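Local coordinates for protein tRNA (guanine(26)-N(2))-dimethyltransferase (Pyrococcus horikoshii, PDB 2DUL) that probably transfers two methyl groups from S-adenosyl-L-methionine to the exocyclic N2 of guanine 26 in tRNA, as a class I-like methyltransferase of the Trm1 family, at residues Met311-His325 / Thr353-Pro367. Sequence-based numbering, arbitrary orientation.
Sequences MIDQELDIPLFYDTH and TRTHFSPTGIKTSAP. With GOL (glycerol), chain B.
F321 lays one ring face under the methyl of T355, with CG2 4.3 Å from the ring centroid in a CH-pi contact. CD1 and CE1 of the same ring lie by the CA of G361, and CE2 meets CB of F357. Its CG sits between the backbone N and carbonyl carbon (chi1 59°), which sets the ring against G361 and the turn 355-358. The order of helices 302-314, 324-331 and 338-347 and of the three-stranded antiparallel sheet, with strand 361-364 between 322-323 and 352-355, is consistent with a winged-helix fold. Y322 and I362 form the hydrogen-bonded pair, with N and O of each joined to O and N of the other. At the edge of the Y322 ring, CD2 touches CG2 of T364.

K363 runs its bent chain past L316 and I318. Its NZ donates to I318 O at 2.7 Å, almost in line with the carbonyl, and to L320 O at 2.9 Å from above the carbonyl plane. E194 of helix 192-209 adds a salt bridge. Two carbonyls of the loop and one carboxylate thus share this ammonium, which ties I318 and L320 to strand 361-364.

E315, just past helix 302-314, stretches its carboxylate to the turn 355-358. OE1 takes the backbone N of H356 at 2.8 Å in a nearly straight bond. OE2 takes OG1 of T355 at 2.7 Å, from well above the carboxylate plane. That hydroxyl also accepts from F357 N, closing an ST turn. A glycerol, probably from the crystallisation liquor, donates to OE2 as well. T353 OG1 accepts from L316 N. Beyond the Y322 and I362 pair, T324 N donates a hydrogen bond to T360 O. D323 is the N-cap of helix 324-331, its OD1 accepting from A326 N. A water donates to OD2 of D323 at 2.6 Å and accepts from S358 OG.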
ATOM      1  N   MET A 311     -12.107   9.575   1.653  1.00 27.65           N
ATOM      2  CA  MET A 311     -12.586   8.594   2.615  1.00 29.92           C
ATOM      3  C   MET A 311     -11.483   8.328   3.642  1.00 29.40           C
ATOM      4  O   MET A 311     -11.727   8.351   4.846  1.00 28.75           O
ATOM      5  CB  MET A 311     -12.961   7.289   1.902  1.00 33.29           C
ATOM      6  CG  MET A 311     -13.227   6.117   2.838  1.00 37.85           C
ATOM      7  SD  MET A 311     -14.564   6.420   4.015  1.00 43.56           S
ATOM      8  CE  MET A 311     -15.947   5.701   3.118  1.00 42.01           C
ATOM      9  N   ILE A 312     -10.268   8.088   3.157  1.00 27.05           N
ATOM     10  CA  ILE A 312      -9.135   7.809   4.033  1.00 24.94           C
ATOM     11  C   ILE A 312      -8.743   9.040   4.849  1.00 25.21           C
ATOM     12  O   ILE A 312      -8.364   8.931   6.016  1.00 24.49           O
ATOM     13  CB  ILE A 312      -7.917   7.318   3.213  1.00 24.02           C
ATOM     14  CG1 ILE A 312      -8.258   5.983   2.547  1.00 23.95           C
ATOM     15  CG2 ILE A 312      -6.696   7.158   4.115  1.00 23.54           C
ATOM     16  CD1 ILE A 312      -7.178   5.459   1.619  1.00 24.94           C
ATOM     17  N   ASP A 313      -8.845  10.212   4.235  1.00 25.06           N
ATOM     18  CA  ASP A 313      -8.499  11.452   4.914  1.00 26.54           C
ATOM     19  C   ASP A 313      -9.414  11.706   6.117  1.00 26.14           C
ATOM     20  O   ASP A 313      -8.958  12.157   7.165  1.00 28.45           O
ATOM     21  CB  ASP A 313      -8.580  12.622   3.925  1.00 28.29           C
ATOM     22  CG  ASP A 313      -8.268  13.962   4.569  1.00 30.70           C
ATOM     23  OD1 ASP A 313      -7.237  14.067   5.266  1.00 31.05           O
ATOM     24  OD2 ASP A 313      -9.054  14.913   4.368  1.00 34.11           O
ATOM     25  N   GLN A 314     -10.698  11.400   5.980  1.00 26.51           N
ATOM     26  CA  GLN A 314     -11.633  11.627   7.082  1.00 27.89           C
ATOM     27  C   GLN A 314     -11.770  10.411   7.994  1.00 26.71           C
ATOM     28  O   GLN A 314     -12.374  10.484   9.066  1.00 25.67           O
ATOM     29  CB  GLN A 314     -13.004  12.025   6.530  1.00 31.75           C
ATOM     30  CG  GLN A 314     -13.743  10.904   5.837  1.00 37.27           C
ATOM     31  CD  GLN A 314     -15.011  10.510   6.573  1.00 42.13           C
ATOM     32  OE1 GLN A 314     -14.984  10.220   7.771  1.00 42.87           O
ATOM     33  NE2 GLN A 314     -16.132  10.492   5.854  1.00 45.79           N
ATOM     34  N   GLU A 315     -11.194   9.294   7.570  1.00 24.10           N
ATOM     35  CA  GLU A 315     -11.266   8.065   8.351  1.00 24.65           C
ATOM     36  C   GLU A 315     -10.447   8.153   9.638  1.00 23.80           C
ATOM     37  O   GLU A 315      -9.301   8.602   9.633  1.00 23.12           O
ATOM     38  CB  GLU A 315     -10.767   6.892   7.501  1.00 25.64           C
ATOM     39  CG  GLU A 315     -11.018   5.525   8.099  1.00 27.28           C
ATOM     40  CD  GLU A 315     -10.708   4.408   7.118  1.00 28.79           C
ATOM     41  OE1 GLU A 315     -11.041   4.566   5.921  1.00 26.95           O
ATOM     42  OE2 GLU A 315     -10.149   3.373   7.541  1.00 26.74           O
ATOM     43  N   LEU A 316     -11.052   7.734  10.744  1.00 23.23           N
ATOM     44  CA  LEU A 316     -10.373   7.738  12.029  1.00 23.34           C
ATOM     45  C   LEU A 316      -9.248   6.706  11.936  1.00 24.85           C
ATOM     46  O   LEU A 316      -9.471   5.583  11.487  1.00 24.26           O
ATOM     47  CB  LEU A 316     -11.359   7.343  13.134  1.00 24.92           C
ATOM     48  CG  LEU A 316     -10.841   7.242  14.565  1.00 26.42           C
ATOM     49  CD1 LEU A 316     -10.344   8.619  15.018  1.00 28.13           C
ATOM     50  CD2 LEU A 316     -11.957   6.730  15.485  1.00 27.21           C
ATOM     51  N   ASP A 317      -8.038   7.083  12.339  1.00 23.86           N
ATOM     52  CA  ASP A 317      -6.918   6.150  12.287  1.00 23.82           C
ATOM     53  C   ASP A 317      -6.781   5.504  13.657  1.00 23.46           C
ATOM     54  O   ASP A 317      -6.181   6.068  14.577  1.00 22.46           O
ATOM     55  CB  ASP A 317      -5.623   6.874  11.907  1.00 23.66           C
ATOM     56  CG  ASP A 317      -4.511   5.912  11.489  1.00 25.43           C
ATOM     57  OD1 ASP A 317      -4.721   4.679  11.535  1.00 25.29           O
ATOM     58  OD2 ASP A 317      -3.423   6.391  11.115  1.00 24.47           O
ATOM     59  N   ILE A 318      -7.357   4.318  13.782  1.00 21.17           N
ATOM     60  CA  ILE A 318      -7.335   3.569  15.029  1.00 21.43           C
ATOM     61  C   ILE A 318      -7.361   2.095  14.638  1.00 21.38           C
ATOM     62  O   ILE A 318      -7.882   1.742  13.576  1.00 21.22           O
ATOM     63  CB  ILE A 318      -8.566   3.941  15.881  1.00 22.74           C
ATOM     64  CG1 ILE A 318      -8.519   3.231  17.235  1.00 23.13           C
ATOM     65  CG2 ILE A 318      -9.835   3.587  15.120  1.00 23.86           C
ATOM     66  CD1 ILE A 318      -9.548   3.751  18.224  1.00 26.65           C
ATOM     67  N   PRO A 319      -6.791   1.214  15.476  1.00 20.00           N
ATOM     68  CA  PRO A 319      -6.797  -0.207  15.119  1.00 19.23           C
ATOM     69  C   PRO A 319      -8.175  -0.865  15.035  1.00 19.83           C
ATOM     70  O   PRO A 319      -8.952  -0.853  15.991  1.00 19.47           O
ATOM     71  CB  PRO A 319      -5.922  -0.843  16.198  1.00 20.00           C
ATOM     72  CG  PRO A 319      -4.968   0.262  16.560  1.00 20.32           C
ATOM     73  CD  PRO A 319      -5.889   1.465  16.616  1.00 19.88           C
ATOM     74  N   LEU A 320      -8.458  -1.434  13.869  1.00 19.13           N
ATOM     75  CA  LEU A 320      -9.697  -2.152  13.604  1.00 18.62           C
ATOM     76  C   LEU A 320     -10.998  -1.342  13.640  1.00 20.39           C
ATOM     77  O   LEU A 320     -10.992  -0.107  13.683  1.00 19.21           O
ATOM     78  CB  LEU A 320      -9.783  -3.364  14.546  1.00 17.92           C
ATOM     79  CG  LEU A 320      -8.498  -4.212  14.539  1.00 19.40           C
ATOM     80  CD1 LEU A 320      -8.661  -5.439  15.431  1.00 18.26           C
ATOM     81  CD2 LEU A 320      -8.166  -4.630  13.102  1.00 19.27           C
ATOM     82  N   PHE A 321     -12.120  -2.052  13.599  1.00 19.35           N
ATOM     83  CA  PHE A 321     -13.428  -1.409  13.585  1.00 20.99           C
ATOM     84  C   PHE A 321     -14.518  -2.423  13.881  1.00 20.09           C
ATOM     85  O   PHE A 321     -14.241  -3.611  14.049  1.00 19.15           O
ATOM     86  CB  PHE A 321     -13.668  -0.775  12.210  1.00 20.23           C
ATOM     87  CG  PHE A 321     -13.613  -1.756  11.065  1.00 22.16           C
ATOM     88  CD1 PHE A 321     -14.765  -2.400  10.621  1.00 21.24           C
ATOM     89  CD2 PHE A 321     -12.402  -2.036  10.429  1.00 21.04           C
ATOM     90  CE1 PHE A 321     -14.714  -3.310   9.556  1.00 21.57           C
ATOM     91  CE2 PHE A 321     -12.337  -2.941   9.367  1.00 22.94           C
ATOM     92  CZ  PHE A 321     -13.497  -3.580   8.928  1.00 22.27           C
ATOM     93  N   TYR A 322     -15.756  -1.949  13.953  1.00 20.32           N
ATOM     94  CA  TYR A 322     -16.887  -2.824  14.218  1.00 20.79           C
ATOM     95  C   TYR A 322     -17.772  -2.848  12.981  1.00 21.19           C
ATOM     96  O   TYR A 322     -18.202  -1.805  12.497  1.00 19.77           O
ATOM     97  CB  TYR A 322     -17.682  -2.322  15.432  1.00 20.82           C
ATOM     98  CG  TYR A 322     -16.870  -2.289  16.713  1.00 21.13           C
ATOM     99  CD1 TYR A 322     -16.274  -3.447  17.213  1.00 22.01           C
ATOM    100  CD2 TYR A 322     -16.667  -1.095  17.405  1.00 22.92           C
ATOM    101  CE1 TYR A 322     -15.491  -3.416  18.369  1.00 20.66           C
ATOM    102  CE2 TYR A 322     -15.885  -1.055  18.563  1.00 23.85           C
ATOM    103  CZ  TYR A 322     -15.301  -2.218  19.036  1.00 21.83           C
ATOM    104  OH  TYR A 322     -14.516  -2.184  20.172  1.00 22.20           O
ATOM    105  N   ASP A 323     -18.024  -4.044  12.460  1.00 21.85           N
ATOM    106  CA  ASP A 323     -18.861  -4.199  11.275  1.00 23.99           C
ATOM    107  C   ASP A 323     -20.294  -4.433  11.747  1.00 23.98           C
ATOM    108  O   ASP A 323     -20.614  -5.492  12.278  1.00 22.86           O
ATOM    109  CB  ASP A 323     -18.367  -5.380  10.443  1.00 24.99           C
ATOM    110  CG  ASP A 323     -19.041  -5.459   9.084  1.00 29.82           C
ATOM    111  OD1 ASP A 323     -20.253  -5.767   9.033  1.00 28.31           O
ATOM    112  OD2 ASP A 323     -18.353  -5.198   8.071  1.00 31.53           O
ATOM    113  N   THR A 324     -21.148  -3.430  11.563  1.00 26.07           N
ATOM    114  CA  THR A 324     -22.540  -3.511  11.997  1.00 28.46           C
ATOM    115  C   THR A 324     -23.273  -4.740  11.468  1.00 28.57           C
ATOM    116  O   THR A 324     -24.048  -5.369  12.187  1.00 28.99           O
ATOM    117  CB  THR A 324     -23.325  -2.251  11.576  1.00 29.19           C
ATOM    118  OG1 THR A 324     -22.640  -1.080  12.042  1.00 31.52           O
ATOM    119  CG2 THR A 324     -24.718  -2.275  12.184  1.00 30.29           C
ATOM    120  N   HIS A 325     -23.028  -5.082  10.211  1.00 30.15           N
ATOM    121  CA  HIS A 325     -23.687  -6.235   9.615  1.00 31.30           C
ATOM    122  C   HIS A 325     -23.212  -7.550  10.237  1.00 29.28           C
ATOM    123  O   HIS A 325     -24.016  -8.329  10.748  1.00 28.01           O
ATOM    124  CB  HIS A 325     -23.448  -6.250   8.105  1.00 35.54           C
ATOM    125  CG  HIS A 325     -24.185  -7.339   7.393  1.00 41.94           C
ATOM    126  ND1 HIS A 325     -23.766  -8.652   7.400  1.00 45.09           N
ATOM    127  CD2 HIS A 325     -25.343  -7.318   6.691  1.00 44.67           C
ATOM    128  CE1 HIS A 325     -24.633  -9.393   6.733  1.00 45.24           C
ATOM    129  NE2 HIS A 325     -25.599  -8.608   6.292  1.00 45.40           N
ATOM    130  N   THR A 353     -16.368   7.199  12.474  1.00 21.76           N
ATOM    131  CA  THR A 353     -16.357   7.473  11.042  1.00 22.17           C
ATOM    132  C   THR A 353     -16.552   6.178  10.271  1.00 22.71           C
ATOM    133  O   THR A 353     -16.477   5.084  10.835  1.00 21.18           O
ATOM    134  CB  THR A 353     -15.004   8.055  10.567  1.00 23.04           C
ATOM    135  OG1 THR A 353     -14.001   7.028  10.632  1.00 22.31           O
ATOM    136  CG2 THR A 353     -14.579   9.230  11.433  1.00 22.36           C
ATOM    137  N   ARG A 354     -16.803   6.314   8.976  1.00 24.02           N
ATOM    138  CA  ARG A 354     -16.944   5.157   8.108  1.00 26.55           C
ATOM    139  C   ARG A 354     -15.498   4.777   7.795  1.00 25.76           C
ATOM    140  O   ARG A 354     -14.578   5.526   8.126  1.00 24.51           O
ATOM    141  CB  ARG A 354     -17.669   5.543   6.814  1.00 29.89           C
ATOM    142  CG  ARG A 354     -19.138   5.895   6.983  1.00 35.23           C
ATOM    143  CD  ARG A 354     -19.676   6.587   5.736  1.00 40.18           C
ATOM    144  NE  ARG A 354     -21.089   6.939   5.858  1.00 43.74           N
ATOM    145  CZ  ARG A 354     -22.092   6.082   5.693  1.00 45.37           C
ATOM    146  NH1 ARG A 354     -23.346   6.494   5.830  1.00 46.21           N
ATOM    147  NH2 ARG A 354     -21.845   4.817   5.374  1.00 45.08           N
ATOM    148  N   THR A 355     -15.290   3.625   7.170  1.00 25.42           N
ATOM    149  CA  THR A 355     -13.936   3.206   6.810  1.00 25.31           C
ATOM    150  C   THR A 355     -13.909   2.597   5.417  1.00 25.61           C
ATOM    151  O   THR A 355     -14.847   1.911   5.016  1.00 25.77           O
ATOM    152  CB  THR A 355     -13.361   2.171   7.800  1.00 24.98           C
ATOM    153  OG1 THR A 355     -12.141   1.634   7.262  1.00 23.16           O
ATOM    154  CG2 THR A 355     -14.357   1.032   8.043  1.00 25.54           C
ATOM    155  N   HIS A 356     -12.825   2.847   4.690  1.00 25.06           N
ATOM    156  CA  HIS A 356     -12.667   2.325   3.337  1.00 27.67           C
ATOM    157  C   HIS A 356     -12.480   0.804   3.344  1.00 27.77           C
ATOM    158  O   HIS A 356     -12.576   0.160   2.300  1.00 27.71           O
ATOM    159  CB  HIS A 356     -11.453   2.973   2.673  1.00 27.79           C
ATOM    160  CG  HIS A 356     -10.145   2.447   3.178  1.00 28.62           C
ATOM    161  ND1 HIS A 356      -9.444   1.450   2.534  1.00 29.88           N
ATOM    162  CD2 HIS A 356      -9.436   2.743   4.295  1.00 26.01           C
ATOM    163  CE1 HIS A 356      -8.361   1.154   3.231  1.00 27.66           C
ATOM    164  NE2 HIS A 356      -8.334   1.924   4.304  1.00 29.62           N
ATOM    165  N   PHE A 357     -12.212   0.231   4.516  1.00 27.13           N
ATOM    166  CA  PHE A 357     -11.998  -1.212   4.621  1.00 28.11           C
ATOM    167  C   PHE A 357     -13.264  -2.043   4.420  1.00 29.86           C
ATOM    168  O   PHE A 357     -13.195  -3.200   4.003  1.00 31.13           O
ATOM    169  CB  PHE A 357     -11.377  -1.566   5.978  1.00 25.07           C
ATOM    170  CG  PHE A 357      -9.919  -1.199   6.103  1.00 25.28           C
ATOM    171  CD1 PHE A 357      -8.971  -1.741   5.234  1.00 23.12           C
ATOM    172  CD2 PHE A 357      -9.490  -0.328   7.101  1.00 23.65           C
ATOM    173  CE1 PHE A 357      -7.619  -1.422   5.359  1.00 22.43           C
ATOM    174  CE2 PHE A 357      -8.138  -0.002   7.237  1.00 22.22           C
ATOM    175  CZ  PHE A 357      -7.202  -0.550   6.364  1.00 22.86           C
ATOM    176  N   SER A 358     -14.416  -1.454   4.721  1.00 30.71           N
ATOM    177  CA  SER A 358     -15.695  -2.146   4.582  1.00 31.12           C
ATOM    178  C   SER A 358     -16.834  -1.135   4.538  1.00 31.00           C
ATOM    179  O   SER A 358     -16.801  -0.126   5.238  1.00 28.87           O
ATOM    180  CB  SER A 358     -15.908  -3.104   5.755  1.00 31.93           C
ATOM    181  OG  SER A 358     -17.222  -3.628   5.751  1.00 35.42           O
ATOM    182  N   PRO A 359     -17.864  -1.403   3.716  1.00 32.06           N
ATOM    183  CA  PRO A 359     -19.018  -0.510   3.581  1.00 32.86           C
ATOM    184  C   PRO A 359     -19.887  -0.407   4.834  1.00 31.14           C
ATOM    185  O   PRO A 359     -20.557   0.602   5.046  1.00 31.71           O
ATOM    186  CB  PRO A 359     -19.773  -1.108   2.397  1.00 33.46           C
ATOM    187  CG  PRO A 359     -19.517  -2.573   2.561  1.00 34.63           C
ATOM    188  CD  PRO A 359     -18.033  -2.603   2.875  1.00 33.49           C
ATOM    189  N   THR A 360     -19.877  -1.447   5.662  1.00 30.78           N
ATOM    190  CA  THR A 360     -20.674  -1.441   6.888  1.00 29.96           C
ATOM    191  C   THR A 360     -19.807  -1.336   8.143  1.00 29.16           C
ATOM    192  O   THR A 360     -20.291  -1.522   9.261  1.00 28.48           O
ATOM    193  CB  THR A 360     -21.543  -2.710   6.989  1.00 32.76           C
ATOM    194  OG1 THR A 360     -20.724  -3.872   6.791  1.00 36.84           O
ATOM    195  CG2 THR A 360     -22.644  -2.683   5.936  1.00 33.93           C
ATOM    196  N   GLY A 361     -18.530  -1.022   7.958  1.00 25.47           N
ATOM    197  CA  GLY A 361     -17.642  -0.906   9.099  1.00 23.41           C
ATOM    198  C   GLY A 361     -17.603   0.489   9.696  1.00 22.53           C
ATOM    199  O   GLY A 361     -17.698   1.486   8.983  1.00 21.55           O
ATOM    200  N   ILE A 362     -17.473   0.564  11.015  1.00 22.44           N
ATOM    201  CA  ILE A 362     -17.401   1.855  11.681  1.00 21.19           C
ATOM    202  C   ILE A 362     -16.197   1.892  12.611  1.00 20.97           C
ATOM    203  O   ILE A 362     -16.052   1.038  13.490  1.00 20.23           O
ATOM    204  CB  ILE A 362     -18.670   2.145  12.519  1.00 21.56           C
ATOM    205  CG1 ILE A 362     -19.892   2.254  11.606  1.00 21.43           C
ATOM    206  CG2 ILE A 362     -18.488   3.449  13.297  1.00 20.33           C
ATOM    207  CD1 ILE A 362     -21.209   2.294  12.363  1.00 24.04           C
ATOM    208  N   LYS A 363     -15.328   2.871  12.386  1.00 20.54           N
ATOM    209  CA  LYS A 363     -14.146   3.073  13.215  1.00 22.87           C
ATOM    210  C   LYS A 363     -14.654   3.952  14.349  1.00 22.62           C
ATOM    211  O   LYS A 363     -15.330   4.955  14.104  1.00 23.06           O
ATOM    212  CB  LYS A 363     -13.064   3.842  12.445  1.00 24.49           C
ATOM    213  CG  LYS A 363     -11.732   3.110  12.239  1.00 29.10           C
ATOM    214  CD  LYS A 363     -11.758   2.241  11.007  1.00 29.15           C
ATOM    215  CE  LYS A 363     -10.349   1.881  10.531  1.00 25.89           C
ATOM    216  NZ  LYS A 363      -9.552   1.091  11.514  1.00 21.55           N
ATOM    217  N   THR A 364     -14.346   3.590  15.585  1.00 22.19           N
ATOM    218  CA  THR A 364     -14.801   4.398  16.699  1.00 21.95           C
ATOM    219  C   THR A 364     -13.952   4.221  17.941  1.00 22.44           C
ATOM    220  O   THR A 364     -13.347   3.167  18.151  1.00 20.65           O
ATOM    221  CB  THR A 364     -16.265   4.081  17.062  1.00 22.37           C
ATOM    222  OG1 THR A 364     -16.686   4.933  18.133  1.00 21.34           O
ATOM    223  CG2 THR A 364     -16.415   2.631  17.492  1.00 21.96           C
ATOM    224  N   SER A 365     -13.908   5.265  18.759  1.00 22.52           N
ATOM    225  CA  SER A 365     -13.156   5.229  20.005  1.00 23.85           C
ATOM    226  C   SER A 365     -13.992   4.534  21.081  1.00 24.56           C
ATOM    227  O   SER A 365     -13.474   4.133  22.122  1.00 25.43           O
ATOM    228  CB  SER A 365     -12.829   6.658  20.455  1.00 24.56           C
ATOM    229  OG  SER A 365     -14.014   7.436  20.595  1.00 24.22           O
ATOM    230  N   ALA A 366     -15.285   4.383  20.814  1.00 23.25           N
ATOM    231  CA  ALA A 366     -16.199   3.765  21.771  1.00 22.56           C
ATOM    232  C   ALA A 366     -15.887   2.311  22.106  1.00 23.26           C
ATOM    233  O   ALA A 366     -15.420   1.555  21.260  1.00 22.11           O
ATOM    234  CB  ALA A 366     -17.633   3.869  21.257  1.00 22.71           C
ATOM    235  N   PRO A 367     -16.134   1.911  23.363  1.00 22.26           N
ATOM    236  CA  PRO A 367     -15.884   0.531  23.790  1.00 23.69           C
ATOM    237  C   PRO A 367     -16.895  -0.363  23.072  1.00 21.95           C
ATOM    238  O   PRO A 367     -17.971   0.096  22.696  1.00 22.98           O
ATOM    239  CB  PRO A 367     -16.144   0.576  25.297  1.00 23.08           C
ATOM    240  CG  PRO A 367     -15.862   2.012  25.658  1.00 24.56           C
ATOM    241  CD  PRO A 367     -16.486   2.760  24.514  1.00 23.35           C
TER
HETATM  242  C1  GOL B 401      -6.906   5.852   7.792  1.00 36.49           C
HETATM  243  O1  GOL B 401      -7.168   6.177   9.159  1.00 35.52           O
HETATM  244  C2  GOL B 401      -6.506   4.381   7.669  1.00 37.01           C
HETATM  245  O2  GOL B 401      -7.559   3.546   8.170  1.00 31.56           O
HETATM  246  C3  GOL B 401      -6.226   4.051   6.202  1.00 36.81           C
HETATM  247  O3  GOL B 401      -5.857   2.679   6.081  1.00 44.28           O
HETATM  248  O   HOH W   1     -17.827   9.126   8.307  1.00 24.55           O
HETATM  249  O   HOH W   2     -12.651   1.178  15.725  1.00 19.14           O
HETATM  250  O   HOH W   3     -16.488  -6.229   6.554  1.00 55.07           O